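Local coordinates for protein DNA polymerase III subunit delta (Bacillus subtilis, PDB 3ZH9) that probably serves as the wrench of the bacterial clamp loader, opening the ring-shaped beta sliding clamp so that it can be loaded onto primed DNA, at residues A[4-9]-A[32-37]; A[15-20]-A[104-109]; A[160-165]-A[188-193]. All coordinates share one frame; numbering follows the deposited sequence.

Contact 1: A[4-9]-A[32-37]; sequences DVWKSL and VSRIRQ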
ATOM      1  N   ASP A   4      10.001  14.967  -0.286  1.00 29.57           N
ATOM      2  CA  ASP A   4      10.118  16.381  -0.645  1.00 33.68           C
ATOM      3  C   ASP A   4       8.924  17.130  -0.045  1.00 39.99           C
ATOM      4  O   ASP A   4       9.081  18.117   0.672  1.00 36.93           O
ATOM      5  CB  ASP A   4      10.176  16.498  -2.166  1.00 37.08           C
ATOM      6  CG  ASP A   4      10.128  17.947  -2.676  1.00 65.20           C
ATOM      7  OD1 ASP A   4      10.863  18.834  -2.177  1.00 67.32           O
ATOM      8  OD2 ASP A   4       9.350  18.186  -3.625  1.00 75.89           O
ATOM      9  N   VAL A   5       7.726  16.634  -0.322  1.00 39.92           N
ATOM     10  CA  VAL A   5       6.532  17.201   0.267  1.00 35.60           C
ATOM     11  C   VAL A   5       6.592  17.203   1.801  1.00 33.70           C
ATOM     12  O   VAL A   5       6.355  18.235   2.421  1.00 34.09           O
ATOM     13  CB  VAL A   5       5.254  16.511  -0.244  1.00 35.74           C
ATOM     14  CG1 VAL A   5       3.991  17.087   0.455  1.00 34.84           C
ATOM     15  CG2 VAL A   5       5.146  16.699  -1.734  1.00 36.53           C
ATOM     16  N   TRP A   6       6.929  16.071   2.417  1.00 35.34           N
ATOM     17  CA  TRP A   6       6.897  15.999   3.882  1.00 31.96           C
ATOM     18  C   TRP A   6       7.840  17.005   4.516  1.00 37.00           C
ATOM     19  O   TRP A   6       7.477  17.696   5.462  1.00 40.29           O
ATOM     20  CB  TRP A   6       7.194  14.585   4.398  1.00 30.27           C
ATOM     21  CG  TRP A   6       6.145  13.564   4.013  1.00 33.08           C
ATOM     22  CD1 TRP A   6       5.021  13.778   3.256  1.00 34.09           C
ATOM     23  CD2 TRP A   6       6.133  12.172   4.361  1.00 33.01           C
ATOM     24  NE1 TRP A   6       4.316  12.607   3.110  1.00 38.29           N
ATOM     25  CE2 TRP A   6       4.979  11.606   3.778  1.00 36.82           C
ATOM     26  CE3 TRP A   6       6.985  11.353   5.108  1.00 37.31           C
ATOM     27  CZ2 TRP A   6       4.654  10.257   3.930  1.00 32.60           C
ATOM     28  CZ3 TRP A   6       6.657  10.009   5.256  1.00 40.40           C
ATOM     29  CH2 TRP A   6       5.506   9.477   4.670  1.00 42.62           C
ATOM     30  N   LYS A   7       9.050  17.092   3.979  1.00 35.13           N
ATOM     31  CA  LYS A   7      10.038  18.050   4.454  1.00 40.27           C
ATOM     32  C   LYS A   7       9.586  19.500   4.235  1.00 36.74           C
ATOM     33  O   LYS A   7       9.769  20.348   5.107  1.00 35.98           O
ATOM     34  CB  LYS A   7      11.369  17.795   3.748  1.00 44.35           C
ATOM     35  CG  LYS A   7      12.559  18.552   4.297  1.00 50.59           C
ATOM     36  CD  LYS A   7      13.807  18.168   3.509  1.00 59.54           C
ATOM     37  CE  LYS A   7      15.066  18.809   4.074  1.00 71.96           C
ATOM     38  NZ  LYS A   7      15.415  18.273   5.420  1.00 82.18           N
ATOM     39  N   SER A   8       8.994  19.776   3.077  1.00 35.99           N
ATOM     40  CA  SER A   8       8.457  21.112   2.777  1.00 37.32           C
ATOM     41  C   SER A   8       7.411  21.551   3.808  1.00 33.33           C
ATOM     42  O   SER A   8       7.462  22.666   4.326  1.00 39.82           O
ATOM     43  CB  SER A   8       7.804  21.143   1.391  1.00 32.56           C
ATOM     44  OG  SER A   8       8.785  21.137   0.391  1.00 43.96           O
ATOM     45  N   LEU A   9       6.463  20.664   4.093  1.00 31.60           N
ATOM     46  CA  LEU A   9       5.391  20.972   5.027  1.00 34.15           C
ATOM     47  C   LEU A   9       5.966  21.349   6.382  1.00 41.79           C
ATOM     48  O   LEU A   9       5.474  22.271   7.033  1.00 36.13           O
ATOM     49  CB  LEU A   9       4.437  19.786   5.175  1.00 32.42           C
ATOM     50  CG  LEU A   9       3.605  19.461   3.938  1.00 32.10           C
ATOM     51  CD1 LEU A   9       2.737  18.244   4.189  1.00 33.37           C
ATOM     52  CD2 LEU A   9       2.741  20.679   3.576  1.00 30.43           C
ATOM     53  N   VAL A  32      -1.826  13.486   2.798  1.00 40.34           N
ATOM     54  CA  VAL A  32      -3.038  14.263   3.019  1.00 45.10           C
ATOM     55  C   VAL A  32      -3.178  14.569   4.507  1.00 43.41           C
ATOM     56  O   VAL A  32      -3.560  15.666   4.904  1.00 39.39           O
ATOM     57  CB  VAL A  32      -4.282  13.494   2.522  1.00 51.20           C
ATOM     58  CG1 VAL A  32      -5.549  14.030   3.175  1.00 51.95           C
ATOM     59  CG2 VAL A  32      -4.373  13.564   1.009  1.00 53.33           C
ATOM     60  N   SER A  33      -2.842  13.586   5.333  1.00 41.84           N
ATOM     61  CA  SER A  33      -2.922  13.755   6.775  1.00 43.60           C
ATOM     62  C   SER A  33      -1.913  14.797   7.276  1.00 42.79           C
ATOM     63  O   SER A  33      -2.235  15.632   8.127  1.00 41.53           O
ATOM     64  CB  SER A  33      -2.712  12.405   7.474  1.00 43.28           C
ATOM     65  OG  SER A  33      -2.855  12.543   8.873  1.00 56.07           O
ATOM     66  N   ARG A  34      -0.692  14.752   6.750  1.00 38.84           N
ATOM     67  CA  ARG A  34       0.315  15.735   7.146  1.00 39.44           C
ATOM     68  C   ARG A  34      -0.079  17.131   6.676  1.00 41.01           C
ATOM     69  O   ARG A  34       0.231  18.128   7.332  1.00 44.09           O
ATOM     70  CB  ARG A  34       1.705  15.354   6.622  1.00 36.62           C
ATOM     71  CG  ARG A  34       2.392  14.256   7.453  1.00 35.16           C
ATOM     72  CD  ARG A  34       3.532  13.589   6.672  1.00 37.37           C
ATOM     73  NE  ARG A  34       4.079  12.443   7.396  1.00 43.95           N
ATOM     74  CZ  ARG A  34       5.259  12.423   8.010  1.00 45.80           C
ATOM     75  NH1 ARG A  34       6.049  13.495   7.994  1.00 38.10           N
ATOM     76  NH2 ARG A  34       5.659  11.321   8.635  1.00 41.49           N
ATOM     77  N   ILE A  35      -0.764  17.216   5.545  1.00 37.64           N
ATOM     78  CA  ILE A  35      -1.127  18.541   5.056  1.00 45.96           C
ATOM     79  C   ILE A  35      -2.222  19.102   5.946  1.00 45.14           C
ATOM     80  O   ILE A  35      -2.222  20.281   6.263  1.00 45.89           O
ATOM     81  CB  ILE A  35      -1.587  18.536   3.598  1.00 42.84           C
ATOM     82  CG1 ILE A  35      -0.397  18.302   2.662  1.00 34.65           C
ATOM     83  CG2 ILE A  35      -2.271  19.868   3.259  1.00 35.24           C
ATOM     84  CD1 ILE A  35      -0.805  17.948   1.222  1.00 25.93           C
ATOM     85  N   ARG A  36      -3.140  18.230   6.356  1.00 48.06           N
ATOM     86  CA  ARG A  36      -4.229  18.586   7.260  1.00 49.07           C
ATOM     87  C   ARG A  36      -3.701  19.069   8.610  1.00 51.54           C
ATOM     88  O   ARG A  36      -4.103  20.124   9.103  1.00 47.61           O
ATOM     89  CB  ARG A  36      -5.147  17.382   7.455  1.00 49.17           C
ATOM     90  CG  ARG A  36      -6.360  17.634   8.336  1.00 62.57           C
ATOM     91  CD  ARG A  36      -7.098  16.324   8.588  1.00 80.42           C
ATOM     92  NE  ARG A  36      -7.181  15.515   7.373  1.00 92.69           N
ATOM     93  CZ  ARG A  36      -7.735  14.307   7.309  1.00107.40           C
ATOM     94  NH1 ARG A  36      -8.266  13.759   8.395  1.00117.02           N
ATOM     95  NH2 ARG A  36      -7.761  13.649   6.157  1.00107.38           N
ATOM     96  N   GLN A  37      -2.797  18.294   9.201  1.00 50.53           N
ATOM     97  CA  GLN A  37      -2.148  18.668  10.459  1.00 47.14           C
ATOM     98  C   GLN A  37      -1.445  20.009  10.328  1.00 53.75           C
ATOM     99  O   GLN A  37      -1.280  20.736  11.306  1.00 53.17           O
ATOM    100  CB  GLN A  37      -1.121  17.599  10.871  1.00 40.93           C
ATOM    101  CG  GLN A  37      -1.759  16.328  11.400  1.00 63.47           C
ATOM    102  CD  GLN A  37      -0.778  15.162  11.541  1.00 75.11           C
ATOM    103  OE1 GLN A  37       0.417  15.281  11.254  1.00 63.32           O
ATOM    104  NE2 GLN A  37      -1.294  14.022  11.990  1.00 84.89           N
TER
HETATM  105  O   HOH W   1       5.641  16.429   7.150  1.00 50.65           O
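Trp6 and Leu9 meet Arg34 and Ile35 where helices 2-10 and 25-39 run nearly parallel, the axes of the two short segments 10.3 Å apart and at 10° to each other. Both helices pack on the parallel sheet of the delta subunit's P-loop NTPase-like domain; helix 2-10 precedes strand 17-21 and helix 25-39 follows it, so that the strand and the second helix form the opening beta-alpha unit. The main interaction is a cation-pi stack. The guanidinium of Arg34 lies flat on the indole, the planes only 8° apart, with CZ of Arg34 3.9 Å from the centroid of the six-membered ring of Trp6. Because the arginine chain is extended from CG to NE, its CD also comes over the indole, making a CH-pi contact 3.6 Å from the centroid of the five-membered ring. Tryptophan suits the place because its wide face takes methylene and cation together. Both groups are held in position by neighbours: NE1 of Trp6 bonds to OG1 of Thr31, and NE of Arg34 is paired with Glu30, which probably helps to balance the positive charge. Replacing Trp6 by an alanine is likely to leave the guanidinium without the flat surface it lies on and OG1 of Thr31 without its indole N-H. Deeper down, branched aliphatic chains take over. CD1 of Leu9 presses on CG1 of Ile35 at 3.5 Å, a tight fit, and reaches CB of Arg34 at 3.9 Å, while Ile35 also leans on Leu77 of the sheet. One water lies at the guanidinium edge, in its plane: it accepts from NH1 of Arg34 at 3.1 Å and donates to the backbone O of Trp6 at 2.8 Å.

Contact 2: A[15-20]-A[104-109]; sequences HPVYCL and SYIQSP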
ATOM      1  N   HIS A  15       1.774  24.990  -0.248  1.00 34.39           N
ATOM      2  CA  HIS A  15       1.399  25.641  -1.488  1.00 34.38           C
ATOM      3  C   HIS A  15      -0.113  25.588  -1.727  1.00 30.47           C
ATOM      4  O   HIS A  15      -0.810  24.813  -1.100  1.00 31.65           O
ATOM      5  CB  HIS A  15       2.227  25.052  -2.638  1.00 31.86           C
ATOM      6  CG  HIS A  15       3.703  25.063  -2.345  1.00 51.69           C
ATOM      7  ND1 HIS A  15       4.417  26.232  -2.156  1.00 51.05           N
ATOM      8  CD2 HIS A  15       4.584  24.050  -2.149  1.00 48.85           C
ATOM      9  CE1 HIS A  15       5.678  25.938  -1.888  1.00 55.21           C
ATOM     10  NE2 HIS A  15       5.805  24.621  -1.873  1.00 54.79           N
ATOM     11  N   PRO A  16      -0.618  26.460  -2.605  1.00 33.84           N
ATOM     12  CA  PRO A  16      -2.072  26.572  -2.811  1.00 28.89           C
ATOM     13  C   PRO A  16      -2.666  25.367  -3.548  1.00 29.58           C
ATOM     14  O   PRO A  16      -3.846  25.103  -3.374  1.00 27.57           O
ATOM     15  CB  PRO A  16      -2.220  27.847  -3.656  1.00 27.14           C
ATOM     16  CG  PRO A  16      -0.943  28.625  -3.415  1.00 30.83           C
ATOM     17  CD  PRO A  16       0.128  27.549  -3.259  1.00 23.10           C
ATOM     18  N   VAL A  17      -1.869  24.662  -4.353  1.00 27.54           N
ATOM     19  CA  VAL A  17      -2.388  23.542  -5.150  1.00 30.98           C
ATOM     20  C   VAL A  17      -1.414  22.350  -5.140  1.00 30.22           C
ATOM     21  O   VAL A  17      -0.217  22.494  -5.468  1.00 25.17           O
ATOM     22  CB  VAL A  17      -2.665  23.947  -6.626  1.00 28.77           C
ATOM     23  CG1 VAL A  17      -3.261  22.790  -7.400  1.00 23.31           C
ATOM     24  CG2 VAL A  17      -3.578  25.164  -6.718  1.00 29.04           C
ATOM     25  N   TYR A  18      -1.927  21.181  -4.753  1.00 25.74           N
ATOM     26  CA  TYR A  18      -1.170  19.920  -4.857  1.00 27.24           C
ATOM     27  C   TYR A  18      -1.918  18.933  -5.724  1.00 31.62           C
ATOM     28  O   TYR A  18      -3.153  18.924  -5.766  1.00 36.10           O
ATOM     29  CB  TYR A  18      -0.966  19.246  -3.502  1.00 32.24           C
ATOM     30  CG  TYR A  18      -0.090  20.003  -2.550  1.00 29.99           C
ATOM     31  CD1 TYR A  18      -0.594  21.081  -1.827  1.00 28.18           C
ATOM     32  CD2 TYR A  18       1.246  19.655  -2.382  1.00 28.34           C
ATOM     33  CE1 TYR A  18       0.195  21.773  -0.940  1.00 34.90           C
ATOM     34  CE2 TYR A  18       2.059  20.360  -1.511  1.00 26.92           C
ATOM     35  CZ  TYR A  18       1.522  21.410  -0.779  1.00 28.83           C
ATOM     36  OH  TYR A  18       2.308  22.117   0.096  1.00 28.06           O
ATOM     37  N   CYS A  19      -1.157  18.091  -6.409  1.00 24.28           N
ATOM     38  CA  CYS A  19      -1.716  16.951  -7.087  1.00 27.71           C
ATOM     39  C   CYS A  19      -0.945  15.721  -6.643  1.00 29.78           C
ATOM     40  O   CYS A  19       0.242  15.530  -6.996  1.00 31.73           O
ATOM     41  CB  CYS A  19      -1.675  17.115  -8.611  1.00 31.41           C
ATOM     42  SG  CYS A  19      -2.438  15.692  -9.472  1.00 40.72           S
ATOM     43  N   LEU A  20      -1.612  14.907  -5.839  1.00 31.75           N
ATOM     44  CA  LEU A  20      -1.005  13.701  -5.294  1.00 34.14           C
ATOM     45  C   LEU A  20      -1.543  12.528  -6.109  1.00 42.00           C
ATOM     46  O   LEU A  20      -2.759  12.316  -6.187  1.00 33.91           O
ATOM     47  CB  LEU A  20      -1.363  13.537  -3.810  1.00 36.43           C
ATOM     48  CG  LEU A  20      -1.365  14.802  -2.930  1.00 35.98           C
ATOM     49  CD1 LEU A  20      -1.729  14.488  -1.468  1.00 35.21           C
ATOM     50  CD2 LEU A  20      -0.040  15.522  -2.990  1.00 29.27           C
ATOM     51  N   SER A 104      -9.187  26.751 -14.683  1.00 48.79           N
ATOM     52  CA  SER A 104      -9.184  28.162 -14.316  1.00 50.50           C
ATOM     53  C   SER A 104      -8.752  28.368 -12.876  1.00 41.04           C
ATOM     54  O   SER A 104      -7.960  29.256 -12.594  1.00 42.85           O
ATOM     55  CB  SER A 104     -10.568  28.787 -14.515  1.00 63.19           C
ATOM     56  OG  SER A 104     -10.806  29.077 -15.880  1.00 76.73           O
ATOM     57  N   TYR A 105      -9.295  27.560 -11.966  1.00 45.69           N
ATOM     58  CA  TYR A 105      -8.944  27.670 -10.551  1.00 43.85           C
ATOM     59  C   TYR A 105      -7.456  27.422 -10.275  1.00 38.01           C
ATOM     60  O   TYR A 105      -6.828  28.209  -9.576  1.00 39.59           O
ATOM     61  CB  TYR A 105      -9.782  26.741  -9.650  1.00 46.77           C
ATOM     62  CG  TYR A 105      -9.384  26.912  -8.200  1.00 41.48           C
ATOM     63  CD1 TYR A 105      -9.937  27.927  -7.423  1.00 39.59           C
ATOM     64  CD2 TYR A 105      -8.401  26.115  -7.630  1.00 34.00           C
ATOM     65  CE1 TYR A 105      -9.548  28.118  -6.106  1.00 38.82           C
ATOM     66  CE2 TYR A 105      -7.997  26.304  -6.322  1.00 29.91           C
ATOM     67  CZ  TYR A 105      -8.574  27.299  -5.560  1.00 34.57           C
ATOM     68  OH  TYR A 105      -8.181  27.495  -4.256  1.00 35.20           O
ATOM     69  N   ILE A 106      -6.896  26.328 -10.784  1.00 43.32           N
ATOM     70  CA  ILE A 106      -5.499  26.019 -10.448  1.00 45.63           C
ATOM     71  C   ILE A 106      -4.550  27.034 -11.082  1.00 40.93           C
ATOM     72  O   ILE A 106      -3.445  27.247 -10.605  1.00 41.23           O
ATOM     73  CB  ILE A 106      -5.060  24.579 -10.816  1.00 49.56           C
ATOM     74  CG1 ILE A 106      -4.708  24.471 -12.294  1.00 42.88           C
ATOM     75  CG2 ILE A 106      -6.098  23.498 -10.358  1.00 33.46           C
ATOM     76  CD1 ILE A 106      -4.057  23.141 -12.612  1.00 31.62           C
ATOM     77  N   GLN A 107      -5.007  27.674 -12.147  1.00 44.93           N
ATOM     78  CA  GLN A 107      -4.214  28.705 -12.808  1.00 54.37           C
ATOM     79  C   GLN A 107      -4.225  30.009 -12.017  1.00 46.56           C
ATOM     80  O   GLN A 107      -3.304  30.812 -12.114  1.00 47.83           O
ATOM     81  CB  GLN A 107      -4.723  28.915 -14.233  1.00 62.93           C
ATOM     82  CG  GLN A 107      -4.640  27.641 -15.063  1.00 72.51           C
ATOM     83  CD  GLN A 107      -5.353  27.746 -16.397  1.00 83.43           C
ATOM     84  OE1 GLN A 107      -6.158  28.657 -16.623  1.00 84.30           O
ATOM     85  NE2 GLN A 107      -5.060  26.807 -17.295  1.00 85.26           N
ATOM     86  N   SER A 108      -5.269  30.205 -11.221  1.00 43.76           N
ATOM     87  CA  SER A 108      -5.384  31.393 -10.380  1.00 45.55           C
ATOM     88  C   SER A 108      -6.106  31.033  -9.080  1.00 48.09           C
ATOM     89  O   SER A 108      -7.281  31.369  -8.902  1.00 38.18           O
ATOM     90  CB  SER A 108      -6.152  32.487 -11.129  1.00 53.16           C
ATOM     91  OG  SER A 108      -6.281  33.637 -10.318  1.00 65.66           O
ATOM     92  N   PRO A 109      -5.413  30.320  -8.176  1.00 43.33           N
ATOM     93  CA  PRO A 109      -6.112  29.704  -7.040  1.00 38.79           C
ATOM     94  C   PRO A 109      -6.251  30.686  -5.888  1.00 40.93           C
ATOM     95  O   PRO A 109      -5.615  31.736  -5.911  1.00 36.40           O
ATOM     96  CB  PRO A 109      -5.188  28.535  -6.662  1.00 32.89           C
ATOM     97  CG  PRO A 109      -3.798  29.066  -7.006  1.00 34.29           C
ATOM     98  CD  PRO A 109      -3.990  29.928  -8.242  1.00 37.19           C
TER
HETATM   99  O   HOH W   2      -5.699  27.039  -3.645  1.00 30.10           O
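Val17, at the start of strand 17-21, which lies between 113-119 and 139-142, pushes its forked side chain toward the end of helix 99-107 and the turn that follows. Each methyl has its own neighbour. CG2 of Val17 comes to 3.7 Å from CB of Pro109 and also touches CG of that ring, while CG1 of Val17 meets CG2 of Ile106 at 4.2 Å, a looser contact. The valine thus fits as a two-pronged bump into the notch between Ile106 and Pro109, with the isoleucine branch on one side and the pyrrolidine on the other. Its torsion sets this up: CG1 is anti to the backbone N (chi1 -177°), which turns one methyl to each partner. Ile106 keeps its CG2 for the valine, and its side chain also packs against Ala133 and Leu134 of helix 129-137. Beside the valine, two prolines meet, CB of Pro16 lying 3.9 Å from CG of Pro109. Such compact, rigid rings suit the loops at both ends of the contact, where Pro16 leads into the strand and Pro109 comes just after the helix has ended. Tyr105 flanks the patch, and CA of Pro109 lies over one face of its ring, toward the rim. Its hydroxyl takes up the polar side: a water lies 2.6 Å from OH of Tyr105 and 2.7 Å from the backbone O of Pro16, bridging the two, and the same hydroxyl bonds to the backbone N of Ala110. The direct contacts are therefore apolar and depend on matching shapes, while the polar link between the helix end and the N-terminal end of strand 17-21 passes through water.

Contact 3: A[160-165]-A[188-193]; sequences KTEQKT and EIQKLC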
ATOM      1  N   LYS A 160      15.776   8.819   7.919  1.00 44.56           N
ATOM      2  CA  LYS A 160      16.291  10.185   7.937  1.00 43.81           C
ATOM      3  C   LYS A 160      15.244  11.230   8.336  1.00 42.27           C
ATOM      4  O   LYS A 160      15.580  12.246   8.941  1.00 40.42           O
ATOM      5  CB  LYS A 160      16.905  10.553   6.587  1.00 52.65           C
ATOM      6  CG  LYS A 160      18.197   9.820   6.244  1.00 55.15           C
ATOM      7  CD  LYS A 160      18.671  10.264   4.865  1.00 67.60           C
ATOM      8  CE  LYS A 160      19.886   9.495   4.398  1.00 76.04           C
ATOM      9  NZ  LYS A 160      20.193   9.830   2.986  1.00 81.40           N
ATOM     10  N   THR A 161      13.979  10.996   7.999  1.00 39.57           N
ATOM     11  CA  THR A 161      12.945  11.959   8.360  1.00 36.95           C
ATOM     12  C   THR A 161      12.721  12.025   9.872  1.00 48.71           C
ATOM     13  O   THR A 161      12.078  12.951  10.367  1.00 42.86           O
ATOM     14  CB  THR A 161      11.606  11.669   7.668  1.00 43.31           C
ATOM     15  OG1 THR A 161      10.939  10.589   8.337  1.00 39.89           O
ATOM     16  CG2 THR A 161      11.824  11.328   6.196  1.00 44.90           C
ATOM     17  N   GLU A 162      13.238  11.032  10.598  1.00 49.08           N
ATOM     18  CA  GLU A 162      13.143  11.012  12.054  1.00 44.85           C
ATOM     19  C   GLU A 162      14.499  11.308  12.699  1.00 49.65           C
ATOM     20  O   GLU A 162      14.685  11.074  13.897  1.00 51.47           O
ATOM     21  CB  GLU A 162      12.589   9.663  12.535  1.00 53.63           C
ATOM     22  CG  GLU A 162      11.128   9.447  12.148  1.00 59.27           C
ATOM     23  CD  GLU A 162      10.223  10.573  12.652  1.00 69.69           C
ATOM     24  OE1 GLU A 162      10.507  11.134  13.735  1.00 62.62           O
ATOM     25  OE2 GLU A 162       9.230  10.901  11.963  1.00 74.00           O
ATOM     26  N   GLN A 163      15.434  11.819  11.892  1.00 44.86           N
ATOM     27  CA  GLN A 163      16.797  12.143  12.325  1.00 47.52           C
ATOM     28  C   GLN A 163      17.615  10.921  12.729  1.00 41.01           C
ATOM     29  O   GLN A 163      18.599  11.035  13.477  1.00 43.60           O
ATOM     30  CB  GLN A 163      16.814  13.190  13.454  1.00 53.92           C
ATOM     31  CG  GLN A 163      16.317  14.576  13.024  1.00 73.35           C
ATOM     32  CD  GLN A 163      14.803  14.677  13.062  1.00 87.87           C
ATOM     33  OE1 GLN A 163      14.185  14.427  14.099  1.00 93.59           O
ATOM     34  NE2 GLN A 163      14.195  15.024  11.928  1.00 89.45           N
ATOM     35  N   LYS A 164      17.227   9.758  12.218  1.00 41.05           N
ATOM     36  CA  LYS A 164      17.988   8.542  12.465  1.00 39.46           C
ATOM     37  C   LYS A 164      18.555   8.031  11.155  1.00 48.44           C
ATOM     38  O   LYS A 164      18.290   8.600  10.097  1.00 44.22           O
ATOM     39  CB  LYS A 164      17.095   7.467  13.095  1.00 32.43           C
ATOM     40  CG  LYS A 164      16.452   7.897  14.400  1.00 32.54           C
ATOM     41  CD  LYS A 164      17.530   8.282  15.416  1.00 35.76           C
ATOM     42  CE  LYS A 164      16.913   8.749  16.721  1.00 34.61           C
ATOM     43  NZ  LYS A 164      17.959   9.004  17.761  1.00 42.27           N
ATOM     44  N   THR A 165      19.321   6.948  11.223  1.00 46.42           N
ATOM     45  CA  THR A 165      19.817   6.296  10.020  1.00 45.88           C
ATOM     46  C   THR A 165      19.630   4.788  10.116  1.00 42.23           C
ATOM     47  O   THR A 165      19.469   4.235  11.207  1.00 37.71           O
ATOM     48  CB  THR A 165      21.296   6.587   9.797  1.00 54.22           C
ATOM     49  OG1 THR A 165      22.039   6.109  10.924  1.00 57.20           O
ATOM     50  CG2 THR A 165      21.526   8.089   9.640  1.00 59.44           C
ATOM     51  N   GLU A 188       7.090   0.298  11.688  1.00 26.90           N
ATOM     52  CA  GLU A 188       8.234  -0.314  12.360  1.00 27.55           C
ATOM     53  C   GLU A 188       9.414   0.656  12.452  1.00 30.30           C
ATOM     54  O   GLU A 188      10.142   0.657  13.443  1.00 32.46           O
ATOM     55  CB  GLU A 188       8.661  -1.618  11.663  1.00 21.79           C
ATOM     56  CG  GLU A 188       7.589  -2.697  11.629  1.00 30.50           C
ATOM     57  CD  GLU A 188       7.073  -3.106  13.025  1.00 38.31           C
ATOM     58  OE1 GLU A 188       7.781  -2.909  14.032  1.00 40.77           O
ATOM     59  OE2 GLU A 188       5.946  -3.632  13.110  1.00 46.70           O
ATOM     60  N   ILE A 189       9.618   1.464  11.415  1.00 30.94           N
ATOM     61  CA  ILE A 189      10.652   2.501  11.478  1.00 29.38           C
ATOM     62  C   ILE A 189      10.381   3.492  12.633  1.00 30.04           C
ATOM     63  O   ILE A 189      11.286   3.831  13.385  1.00 32.49           O
ATOM     64  CB  ILE A 189      10.824   3.243  10.129  1.00 35.33           C
ATOM     65  CG1 ILE A 189      11.571   2.358   9.115  1.00 32.42           C
ATOM     66  CG2 ILE A 189      11.543   4.574  10.337  1.00 35.46           C
ATOM     67  CD1 ILE A 189      13.027   2.038   9.483  1.00 27.83           C
ATOM     68  N   GLN A 190       9.137   3.923  12.805  1.00 30.10           N
ATOM     69  CA  GLN A 190       8.806   4.814  13.933  1.00 28.83           C
ATOM     70  C   GLN A 190       9.072   4.153  15.285  1.00 35.25           C
ATOM     71  O   GLN A 190       9.541   4.795  16.241  1.00 35.38           O
ATOM     72  CB  GLN A 190       7.341   5.262  13.879  1.00 27.19           C
ATOM     73  CG  GLN A 190       6.962   6.101  12.636  1.00 40.08           C
ATOM     74  CD  GLN A 190       7.762   7.397  12.489  1.00 51.08           C
ATOM     75  OE1 GLN A 190       8.412   7.870  13.428  1.00 55.47           O
ATOM     76  NE2 GLN A 190       7.705   7.981  11.301  1.00 62.30           N
ATOM     77  N   LYS A 191       8.736   2.875  15.379  1.00 31.28           N
ATOM     78  CA  LYS A 191       8.989   2.129  16.606  1.00 32.41           C
ATOM     79  C   LYS A 191      10.479   2.007  16.833  1.00 33.94           C
ATOM     80  O   LYS A 191      10.950   2.141  17.963  1.00 33.11           O
ATOM     81  CB  LYS A 191       8.367   0.737  16.534  1.00 30.23           C
ATOM     82  CG  LYS A 191       6.870   0.713  16.824  1.00 34.09           C
ATOM     83  CD  LYS A 191       6.243  -0.608  16.347  1.00 38.16           C
ATOM     84  CE  LYS A 191       6.861  -1.786  17.079  1.00 41.86           C
ATOM     85  NZ  LYS A 191       6.451  -3.094  16.480  1.00 51.14           N
ATOM     86  N   LEU A 192      11.224   1.761  15.757  1.00 24.96           N
ATOM     87  CA  LEU A 192      12.672   1.578  15.876  1.00 26.03           C
ATOM     88  C   LEU A 192      13.357   2.880  16.264  1.00 28.91           C
ATOM     89  O   LEU A 192      14.266   2.866  17.078  1.00 28.77           O
ATOM     90  CB  LEU A 192      13.283   0.989  14.598  1.00 25.86           C
ATOM     91  CG  LEU A 192      12.999  -0.510  14.342  1.00 26.73           C
ATOM     92  CD1 LEU A 192      13.097  -0.905  12.850  1.00 27.22           C
ATOM     93  CD2 LEU A 192      13.946  -1.380  15.201  1.00 28.25           C
ATOM     94  N   CYS A 193      12.924   3.997  15.682  1.00 27.99           N
ATOM     95  CA  CYS A 193      13.531   5.286  15.995  1.00 29.92           C
ATOM     96  C   CYS A 193      13.370   5.618  17.468  1.00 31.12           C
ATOM     97  O   CYS A 193      14.297   6.112  18.079  1.00 36.88           O
ATOM     98  CB  CYS A 193      12.954   6.406  15.119  1.00 36.69           C
ATOM     99  SG  CYS A 193      13.426   6.265  13.381  1.00 41.30           S
TER
HETATM  100  O   HOH W   3       8.270  10.695   9.465  1.00 51.17           O
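Glu162 and Lys164 close over Cys193 from the loop that follows helix 148-160, and this is the apolar part of the contact. The thiol SG of Cys193 touches two aliphatic stems, 3.6 Å from CB of Glu162 and 3.6 Å from CG of Lys164. A small, polarisable sulfur suits a place beside two methylenes, and Cys193 packs also on Ile202 of the short strand 201-202. With CG anti to the carbonyl carbon (chi1 -58°), Lys164 sets CG against the sulfur; its ammonium group continues to the backbone oxygens of Arg199 and Gly197, so the charged end is anchored in the loop between helix 182-195 and strand 201-202.

The polar contacts join Glu162 to Gln190. The two side chains cross at about a right angle, carboxylate and amide planes 76° apart. NE2 of Gln190 donates to OE2 of Glu162 in a weak bond of 3.4 Å, while OE1 of Gln190 lies 3.3 Å from CD of Glu162 and, acceptor near acceptor, 3.5 Å from OE2 of Glu162.

A water bridges the pair. It donates to OE2 of Glu162 at 2.7 Å and to OG1 of Thr161 at 2.9 Å, and accepts a weak bond from NE2 of Gln190. The carboxylate oxygen thus receives both amide and water, which would probably favour its charged form.

The loop owes its shape to a Schellman motif: Gln163, with positive phi, is the C-prime residue, Gln163 N bonds to Lys160 O, and Lys164 N to Ala159 O. The arrangement is that of a helix C-cap turning its chain back against helix 182-195 on the way into the two-stranded parallel pair 165-166 and 201-202.

How the contacts relate
From the N terminus, helix 2-10 leads to strand 17-21 and then helix 25-39, where contact 1 closes the first short loop round that strand. Contact 2 begins inside this loop, at 15-20, and closes far later at 104-109, so the two cross along the chain. They also touch in space: CG2 of Val32 lies 3.7 Å from CD1 of Leu20. Together they tie the helices before and after strand 17-21 to each other and the start of that strand to the end of helix 99-107. Contact 3 follows in series, closing a separate loop that joins 160-165 to helix 182-195; its nearest atoms lie about 5 Å from contact 1 and about 15 Å from contact 2.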